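Local coordinates for protein TadZ (Pseudomonas aeruginosa, PDB 4LDA) that is a pilus assembly protein, probably binding and hydrolysing ATP, represented here by its N-terminal CheY-like domain, at residues A8-Q11 with E15-W18. Sequence-based numbering, arbitrary orientation.
Sequences ALTQ and ELDW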
loop_
_atom_site.group_PDB
_atom_site.type_symbol
_atom_site.label_atom_id
_atom_site.label_comp_id
_atom_site.label_asym_id
_atom_site.label_seq_id
_atom_site.Cartn_x
_atom_site.Cartn_y
_atom_site.Cartn_z
ATOM N N ALA A 8 5.222 -2.629 -2.382
ATOM C CA ALA A 8 4.690 -3.411 -1.278
ATOM C C ALA A 8 5.708 -3.659 -0.169
ATOM O O ALA A 8 6.792 -4.196 -0.405
ATOM C CB ALA A 8 4.193 -4.747 -1.790
ATOM N N LEU A 9 5.318 -3.276 1.055
ATOM C CA LEU A 9 6.017 -3.540 2.304
ATOM C C LEU A 9 5.247 -4.644 2.976
ATOM O O LEU A 9 4.221 -4.386 3.599
ATOM C CB LEU A 9 6.135 -2.282 3.180
ATOM C CG LEU A 9 6.872 -1.105 2.623
ATOM C CD1 LEU A 9 6.549 0.142 3.421
ATOM C CD2 LEU A 9 8.365 -1.386 2.620
ATOM N N THR A 10 5.636 -5.885 2.712
ATOM C CA THR A 10 4.955 -7.075 3.209
ATOM C C THR A 10 5.704 -7.623 4.400
ATOM O O THR A 10 6.922 -7.407 4.506
ATOM C CB THR A 10 4.839 -8.114 2.082
ATOM O OG1 THR A 10 6.143 -8.375 1.538
ATOM C CG2 THR A 10 3.896 -7.659 0.971
ATOM N N GLN A 11 4.997 -8.324 5.308
ATOM C CA GLN A 11 5.714 -8.873 6.451
ATOM C C GLN A 11 5.905 -10.416 6.279
ATOM O O GLN A 11 6.610 -11.024 7.091
ATOM C CB GLN A 11 5.106 -8.500 7.812
ATOM C CG GLN A 11 3.643 -8.733 8.052
ATOM C CD GLN A 11 3.187 -7.974 9.293
ATOM O OE1 GLN A 11 3.981 -7.584 10.167
ATOM N NE2 GLN A 11 1.877 -7.767 9.410
ATOM N N GLU A 15 1.993 -12.685 1.199
ATOM C CA GLU A 15 1.323 -11.409 0.933
ATOM C C GLU A 15 1.760 -10.839 -0.406
ATOM O O GLU A 15 0.920 -10.374 -1.160
ATOM C CB GLU A 15 1.601 -10.387 2.038
ATOM C CG GLU A 15 0.957 -10.679 3.374
ATOM C CD GLU A 15 1.357 -9.705 4.468
ATOM O OE1 GLU A 15 2.502 -9.203 4.430
ATOM O OE2 GLU A 15 0.536 -9.466 5.381
ATOM N N LEU A 16 3.071 -10.862 -0.698
ATOM C CA LEU A 16 3.621 -10.343 -1.940
ATOM C C LEU A 16 3.078 -11.129 -3.141
ATOM O O LEU A 16 2.697 -10.507 -4.136
ATOM C CB LEU A 16 5.145 -10.376 -1.917
ATOM C CG LEU A 16 5.825 -9.692 -3.107
ATOM C CD1 LEU A 16 5.577 -8.171 -3.107
ATOM C CD2 LEU A 16 7.292 -10.034 -3.159
ATOM N N ASP A 17 3.009 -12.470 -3.038
ATOM C CA ASP A 17 2.471 -13.331 -4.088
ATOM C C ASP A 17 1.001 -13.017 -4.343
ATOM O O ASP A 17 0.612 -12.901 -5.499
ATOM C CB ASP A 17 2.642 -14.817 -3.733
ATOM C CG ASP A 17 4.078 -15.299 -3.756
ATOM O OD1 ASP A 17 4.877 -14.754 -4.553
ATOM O OD2 ASP A 17 4.394 -16.264 -3.023
ATOM N N TRP A 18 0.201 -12.848 -3.266
ATOM C CA TRP A 18 -1.224 -12.516 -3.298
ATOM C C TRP A 18 -1.449 -11.169 -4.013
ATOM O O TRP A 18 -2.315 -11.069 -4.886
ATOM C CB TRP A 18 -1.793 -12.489 -1.869
ATOM C CG TRP A 18 -3.151 -11.837 -1.715
ATOM C CD1 TRP A 18 -4.356 -12.324 -2.133
ATOM C CD2 TRP A 18 -3.438 -10.640 -0.974
ATOM N NE1 TRP A 18 -5.361 -11.473 -1.752
ATOM C CE2 TRP A 18 -4.827 -10.431 -1.039
ATOM C CE3 TRP A 18 -2.644 -9.688 -0.314
ATOM C CZ2 TRP A 18 -5.451 -9.330 -0.421
ATOM C CZ3 TRP A 18 -3.259 -8.587 0.273
ATOM C CH2 TRP A 18 -4.646 -8.428 0.240
#
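Glu15 reaches back from the first turn of helix 13-22 to take the backbone N-H of Gln11, just past the end of strand 4-9. The bond from Gln11 N to Glu15 OE1 is 2.8 Å long, fairly straight (155° at the hydrogen) and almost in line with the oxygen's bond to CD. An extended chain carries the carboxylate there, running antiparallel to the side chain of Thr10. Ser55 OG holds OE2, so both oxygens of this buried carboxylate are held and its rotation is probably fixed.

Thr10 fills the middle: with CG2 anti to its carbonyl carbon, the methyl lies 3.7 Å from both Glu15 CB and Leu16 N. Deeper in, Ala8 CB meets Leu16 CD1 at 3.9 Å. Packing slackens toward solvent, where the exposed Gln11 side chain touches Glu15 just through CG, 3.8 Å from OE1; its NE2 hydrogen-bonds weakly to Ser55 OG, and a sulfate, probably from the crystallisation liquor, lies about 5 Å from the side chain.

This opens the beta-alpha-beta unit of a CheY-like fold. Helix 13-22 packs on one sheet face, Leu16 on Val29 and Pro31 of neighbouring strand 27-31, Glu15 on Ile83 of strand 79-83, beyond 51-55.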